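Local coordinates for adenosine deaminase 1 (PDB 3RYS), which probably deaminates adenine hydrolytically to hypoxanthine in purine salvage, using one bound zinc ion per subunit, at residues 291-296 with 308-313; 266-269 with 274-277. All blocks are in the same frame, centred on the assembly; numbering follows the deposited sequence.

Contact 1: residues 291-296 with 308-313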
ATOM      1  N   ASP A 291       9.013   6.204  -8.886  1.00 14.20           N
ATOM      2  CA  ASP A 291      10.164   5.340  -9.116  1.00 14.07           C
ATOM      3  C   ASP A 291       9.727   4.028  -9.747  1.00 15.40           C
ATOM      4  O   ASP A 291      10.416   3.491 -10.612  1.00 18.70           O
ATOM      5  CB  ASP A 291      10.917   5.075  -7.813  1.00 13.72           C
ATOM      6  CG  ASP A 291      11.673   6.294  -7.320  1.00 18.11           C
ATOM      7  OD1 ASP A 291      12.426   6.903  -8.121  1.00 19.01           O
ATOM      8  OD2 ASP A 291      11.516   6.641  -6.129  1.00 17.40           O
ATOM      9  N   ASN A 292       8.581   3.510  -9.311  1.00 15.52           N
ATOM     10  CA  ASN A 292       8.031   2.300  -9.911  1.00 14.04           C
ATOM     11  C   ASN A 292       7.722   2.536 -11.383  1.00 16.15           C
ATOM     12  O   ASN A 292       8.006   1.691 -12.225  1.00 17.47           O
ATOM     13  CB  ASN A 292       6.781   1.817  -9.169  1.00 12.60           C
ATOM     14  CG  ASN A 292       7.112   1.055  -7.889  1.00 15.92           C
ATOM     15  OD1 ASN A 292       7.100  -0.177  -7.868  1.00 16.06           O
ATOM     16  ND2 ASN A 292       7.413   1.785  -6.819  1.00 13.07           N
ATOM     17  N   PHE A 293       7.150   3.694 -11.695  1.00 14.70           N
ATOM     18  CA  PHE A 293       6.859   4.030 -13.082  1.00 15.88           C
ATOM     19  C   PHE A 293       8.143   4.147 -13.893  1.00 18.62           C
ATOM     20  O   PHE A 293       8.261   3.567 -14.973  1.00 17.69           O
ATOM     21  CB  PHE A 293       6.059   5.328 -13.172  1.00 14.09           C
ATOM     22  CG  PHE A 293       4.581   5.136 -13.027  1.00 14.98           C
ATOM     23  CD1 PHE A 293       3.962   5.313 -11.802  1.00 16.62           C
ATOM     24  CD2 PHE A 293       3.810   4.780 -14.114  1.00 15.12           C
ATOM     25  CE1 PHE A 293       2.600   5.139 -11.666  1.00 15.48           C
ATOM     26  CE2 PHE A 293       2.447   4.601 -13.984  1.00 18.16           C
ATOM     27  CZ  PHE A 293       1.840   4.782 -12.759  1.00 14.90           C
ATOM     28  N   GLU A 294       9.101   4.902 -13.363  1.00 20.94           N
ATOM     29  CA  GLU A 294      10.388   5.096 -14.021  1.00 22.33           C
ATOM     30  C   GLU A 294      11.009   3.774 -14.450  1.00 23.53           C
ATOM     31  O   GLU A 294      11.519   3.649 -15.566  1.00 23.01           O
ATOM     32  CB  GLU A 294      11.356   5.834 -13.100  1.00 21.99           C
ATOM     33  CG  GLU A 294      12.718   6.079 -13.722  1.00 27.77           C
ATOM     34  CD  GLU A 294      13.748   6.529 -12.706  1.00 38.22           C
ATOM     35  OE1 GLU A 294      13.481   6.406 -11.488  1.00 44.48           O
ATOM     36  OE2 GLU A 294      14.826   7.001 -13.124  1.00 42.34           O
ATOM     37  N   GLN A 295      10.964   2.788 -13.559  1.00 20.99           N
ATOM     38  CA  GLN A 295      11.549   1.485 -13.849  1.00 21.71           C
ATOM     39  C   GLN A 295      10.733   0.698 -14.878  1.00 18.54           C
ATOM     40  O   GLN A 295      11.294  -0.025 -15.703  1.00 19.60           O
ATOM     41  CB  GLN A 295      11.742   0.681 -12.562  1.00 18.71           C
ATOM     42  CG  GLN A 295      12.767   1.280 -11.600  1.00 22.30           C
ATOM     43  CD  GLN A 295      14.145   1.444 -12.228  1.00 31.37           C
ATOM     44  OE1 GLN A 295      14.363   2.334 -13.052  1.00 37.53           O
ATOM     45  NE2 GLN A 295      15.085   0.591 -11.831  1.00 30.20           N
ATOM     46  N   LEU A 296       9.413   0.850 -14.834  1.00 15.36           N
ATOM     47  CA  LEU A 296       8.532   0.196 -15.800  1.00 19.91           C
ATOM     48  C   LEU A 296       8.818   0.689 -17.210  1.00 21.66           C
ATOM     49  O   LEU A 296       8.815  -0.089 -18.165  1.00 20.16           O
ATOM     50  CB  LEU A 296       7.061   0.452 -15.463  1.00 18.19           C
ATOM     51  CG  LEU A 296       6.539  -0.238 -14.204  1.00 19.86           C
ATOM     52  CD1 LEU A 296       5.090   0.145 -13.953  1.00 16.63           C
ATOM     53  CD2 LEU A 296       6.701  -1.752 -14.311  1.00 12.72           C
ATOM     54  N   ALA A 308      -0.463   6.154 -18.719  1.00 16.09           N
ATOM     55  CA  ALA A 308      -1.702   6.879 -18.462  1.00 17.41           C
ATOM     56  C   ALA A 308      -2.831   5.928 -18.080  1.00 15.54           C
ATOM     57  O   ALA A 308      -3.598   6.196 -17.158  1.00 15.10           O
ATOM     58  CB  ALA A 308      -2.094   7.699 -19.674  1.00 17.69           C
ATOM     59  N   THR A 309      -2.932   4.818 -18.801  1.00 14.67           N
ATOM     60  CA  THR A 309      -3.943   3.817 -18.505  1.00 14.68           C
ATOM     61  C   THR A 309      -3.804   3.349 -17.056  1.00 15.40           C
ATOM     62  O   THR A 309      -4.796   3.269 -16.326  1.00 13.73           O
ATOM     63  CB  THR A 309      -3.856   2.618 -19.474  1.00 16.27           C
ATOM     64  OG1 THR A 309      -4.122   3.064 -20.809  1.00 17.80           O
ATOM     65  CG2 THR A 309      -4.869   1.544 -19.096  1.00 12.84           C
ATOM     66  N   LEU A 310      -2.571   3.055 -16.647  1.00 14.42           N
ATOM     67  CA  LEU A 310      -2.280   2.640 -15.275  1.00 13.30           C
ATOM     68  C   LEU A 310      -2.715   3.702 -14.270  1.00 14.02           C
ATOM     69  O   LEU A 310      -3.316   3.390 -13.239  1.00 12.50           O
ATOM     70  CB  LEU A 310      -0.786   2.361 -15.111  1.00 11.14           C
ATOM     71  CG  LEU A 310      -0.251   1.156 -15.881  1.00 14.87           C
ATOM     72  CD1 LEU A 310       1.261   1.078 -15.774  1.00 15.68           C
ATOM     73  CD2 LEU A 310      -0.898  -0.128 -15.380  1.00 13.45           C
ATOM     74  N   ALA A 311      -2.398   4.954 -14.583  1.00 14.52           N
ATOM     75  CA  ALA A 311      -2.783   6.092 -13.758  1.00 14.79           C
ATOM     76  C   ALA A 311      -4.298   6.179 -13.593  1.00 16.39           C
ATOM     77  O   ALA A 311      -4.804   6.299 -12.474  1.00 16.32           O
ATOM     78  CB  ALA A 311      -2.247   7.383 -14.363  1.00 14.64           C
ATOM     79  N   ALA A 312      -5.018   6.126 -14.711  1.00 13.77           N
ATOM     80  CA  ALA A 312      -6.469   6.274 -14.684  1.00 15.74           C
ATOM     81  C   ALA A 312      -7.141   5.106 -13.963  1.00 16.12           C
ATOM     82  O   ALA A 312      -8.159   5.285 -13.296  1.00 17.77           O
ATOM     83  CB  ALA A 312      -7.025   6.444 -16.094  1.00 15.15           C
ATOM     84  N   ASN A 313      -6.571   3.912 -14.099  1.00 13.62           N
ATOM     85  CA  ASN A 313      -7.036   2.774 -13.321  1.00 12.63           C
ATOM     86  C   ASN A 313      -7.002   3.110 -11.835  1.00 14.47           C
ATOM     87  O   ASN A 313      -8.001   2.977 -11.132  1.00 13.83           O
ATOM     88  CB  ASN A 313      -6.171   1.540 -13.584  1.00 14.04           C
ATOM     89  CG  ASN A 313      -6.475   0.884 -14.916  1.00 14.20           C
ATOM     90  OD1 ASN A 313      -5.828  -0.093 -15.299  1.00 12.74           O
ATOM     91  ND2 ASN A 313      -7.462   1.414 -15.629  1.00 13.30           N
TER

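Contact 2: residues 266-269 with 274-277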
ATOM      1  N   PRO A 266       2.986  -6.033 -17.530  1.00 20.95           N
ATOM      2  CA  PRO A 266       2.640  -5.748 -18.929  1.00 18.67           C
ATOM      3  C   PRO A 266       1.563  -6.697 -19.447  1.00 17.37           C
ATOM      4  O   PRO A 266       0.588  -6.251 -20.043  1.00 18.40           O
ATOM      5  CB  PRO A 266       3.956  -5.998 -19.675  1.00 13.49           C
ATOM      6  CG  PRO A 266       5.019  -5.842 -18.652  1.00 15.80           C
ATOM      7  CD  PRO A 266       4.426  -6.299 -17.354  1.00 18.42           C
ATOM      8  N   GLU A 267       1.749  -7.991 -19.213  1.00 17.09           N
ATOM      9  CA  GLU A 267       0.801  -9.006 -19.659  1.00 19.48           C
ATOM     10  C   GLU A 267      -0.561  -8.837 -18.982  1.00 19.49           C
ATOM     11  O   GLU A 267      -1.608  -9.027 -19.613  1.00 15.68           O
ATOM     12  CB  GLU A 267       1.362 -10.409 -19.393  1.00 18.52           C
ATOM     13  CG  GLU A 267       0.444 -11.548 -19.833  1.00 25.00           C
ATOM     14  CD  GLU A 267       1.025 -12.933 -19.551  1.00 28.66           C
ATOM     15  OE1 GLU A 267       2.066 -13.028 -18.865  1.00 26.48           O
ATOM     16  OE2 GLU A 267       0.435 -13.932 -20.017  1.00 30.70           O
ATOM     17  N   MET A 268      -0.538  -8.478 -17.698  1.00 16.28           N
ATOM     18  CA  MET A 268      -1.759  -8.280 -16.918  1.00 17.74           C
ATOM     19  C   MET A 268      -2.576  -7.129 -17.490  1.00 17.46           C
ATOM     20  O   MET A 268      -3.806  -7.201 -17.588  1.00 13.56           O
ATOM     21  CB  MET A 268      -1.427  -7.997 -15.447  1.00 16.80           C
ATOM     22  CG  MET A 268      -0.765  -9.156 -14.714  1.00 17.21           C
ATOM     23  SD  MET A 268      -0.182  -8.710 -13.063  1.00 19.23           S
ATOM     24  CE  MET A 268      -1.687  -8.862 -12.093  1.00 13.83           C
ATOM     25  N   LEU A 269      -1.876  -6.061 -17.858  1.00 17.76           N
ATOM     26  CA  LEU A 269      -2.509  -4.909 -18.477  1.00 17.14           C
ATOM     27  C   LEU A 269      -3.068  -5.300 -19.840  1.00 17.80           C
ATOM     28  O   LEU A 269      -4.231  -5.035 -20.143  1.00 20.62           O
ATOM     29  CB  LEU A 269      -1.507  -3.767 -18.613  1.00 14.08           C
ATOM     30  CG  LEU A 269      -2.053  -2.411 -19.054  1.00 15.39           C
ATOM     31  CD1 LEU A 269      -3.071  -1.885 -18.052  1.00 14.41           C
ATOM     32  CD2 LEU A 269      -0.912  -1.421 -19.234  1.00 16.72           C
ATOM     33  N   ASN A 274      -7.658  -5.066 -14.298  1.00 15.43           N
ATOM     34  CA  ASN A 274      -7.729  -3.680 -13.842  1.00 15.84           C
ATOM     35  C   ASN A 274      -6.605  -3.327 -12.865  1.00 15.11           C
ATOM     36  O   ASN A 274      -6.848  -3.077 -11.682  1.00 14.03           O
ATOM     37  CB  ASN A 274      -9.088  -3.418 -13.202  1.00 14.83           C
ATOM     38  CG  ASN A 274      -9.257  -1.983 -12.770  1.00 15.19           C
ATOM     39  OD1 ASN A 274      -8.627  -1.080 -13.322  1.00 13.55           O
ATOM     40  ND2 ASN A 274     -10.109  -1.761 -11.774  1.00 12.90           N
ATOM     41  N   VAL A 275      -5.375  -3.308 -13.366  1.00 14.04           N
ATOM     42  CA  VAL A 275      -4.204  -3.140 -12.512  1.00 13.48           C
ATOM     43  C   VAL A 275      -3.741  -1.694 -12.397  1.00 14.56           C
ATOM     44  O   VAL A 275      -3.976  -0.874 -13.289  1.00 15.30           O
ATOM     45  CB  VAL A 275      -3.018  -3.976 -13.025  1.00 16.19           C
ATOM     46  CG1 VAL A 275      -3.247  -5.460 -12.755  1.00 15.72           C
ATOM     47  CG2 VAL A 275      -2.787  -3.709 -14.506  1.00 15.36           C
ATOM     48  N   CYS A 276      -3.078  -1.393 -11.286  1.00 13.95           N
ATOM     49  CA  CYS A 276      -2.437  -0.100 -11.097  1.00 14.41           C
ATOM     50  C   CYS A 276      -1.095  -0.277 -10.391  1.00 14.99           C
ATOM     51  O   CYS A 276      -0.810  -1.341  -9.840  1.00 14.10           O
ATOM     52  CB  CYS A 276      -3.342   0.857 -10.317  1.00 16.22           C
ATOM     53  SG  CYS A 276      -3.712   0.355  -8.618  1.00 19.61           S
ATOM     54  N   VAL A 277      -0.281   0.773 -10.417  1.00 15.99           N
ATOM     55  CA  VAL A 277       1.086   0.728  -9.909  1.00 14.06           C
ATOM     56  C   VAL A 277       1.194   1.381  -8.533  1.00 14.24           C
ATOM     57  O   VAL A 277       0.708   2.493  -8.325  1.00 16.84           O
ATOM     58  CB  VAL A 277       2.050   1.428 -10.888  1.00 14.64           C
ATOM     59  CG1 VAL A 277       3.463   1.444 -10.341  1.00 15.18           C
ATOM     60  CG2 VAL A 277       2.007   0.740 -12.243  1.00 16.93           C
TER

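Contact 1: residues 291-296 with 308-313
Leu310 meets both Phe293 and Leu296, and the contact between the two helical segments is apolar throughout. Phe293 approaches the leucine obliquely through CE2, which is 4.1 Å from Leu310 CB and equally far from Leu310 CD1. The two side chains pass one another in opposite directions, and CE2 meets the leucine at its base, CB, as well as at CD1. With CG of Phe293 beside the backbone N (chi1 -85°), the ring extends from its own helix to the neighbouring one. Leu296, one turn further on, adds a methyl-to-methyl contact: its CD1 is 4.3 Å from Leu310 CD1. These side chains fill a fairly wide separation, for even the nearest CA atoms, those of Phe293 and Leu310, are 9.5 Å apart.

Helices 289-300 and 304-317 are consecutive and follow the eighth strand of the deaminase TIM barrel, 275-277. Phe293, Leu296 and Leu310 all also touch Val277 of that strand, so the interhelical cluster continues onto the outside of the barrel wall.

No hydrogen bond links the two segments; their backbone bonds run within each helix, as from Leu296 N to Asn292 O and from Ala312 N to Ala308 O. Beyond the pair, Leu310 also packs on Phe302 and on Leu269 of helix 265-270, and Leu296 touches Leu265 of that same helix.

Contact 2: residues 266-269 with 274-277
Val275 meets Met268 and Leu269 with its two methyl groups, and this one valine carries the strand's share of the contact. Just before it, the CB of Asn274 points away from the helix; its ND2 donates to Gln241 O, while its backbone bonds to Leu244 of the neighbouring strand.

At Val275 the side chain points into the helical segment and forks. The CG1 branch, lying beside the backbone N (chi1 -73°), goes to Met268, whose CE is 3.8 Å from Val275 CG1 and whose CB is 4.1 Å from the same methyl. A bend at chi3 of Met268 (82°) turns its terminal methyl round, and the two side chains cross at about a right angle. The CG2 branch faces Leu269 instead, with CD1 of that leucine 4.0 Å from Val275 CG2. Met268 and Val275 both also touch Leu244 of the adjacent strand, which extends the apolar cluster.

The CB of Cys276 points away from the helix, and its backbone bonds to Leu244. Val277 completes the strand and packs on helices 289-300 and 304-317. Strands 244-246 and 275-277 are parallel neighbours in the TIM barrel, and helix 265-270 belongs to the beta-alpha-beta crossover between them. With no hydrogen bond between the segments, helix and strand are held by dispersion and the exclusion of water, through the two methyls of one valine packed against a methionine and a leucine.

Overall arrangement
Both segments of contact 2 precede those of contact 1 in the chain, and the two contacts are neighbours, with about 9 Å between their centres. Strand 275-277, the last of the barrel, is the element they share: it forms half of contact 2, and its Val277 packs beneath contact 1, with CG2 3.6 Å from Leu296 CD1. Leu269 of helix 265-270 also touches Leu310, which joins the two apolar clusters directly. Three helices, 265-270, 289-300 and 304-317, thus cover the outside of one strand. Asp280 and Asp281 follow that strand, the first binding the zinc ion and both contacting adenine, so the packing lies behind the segment that leads into the active site.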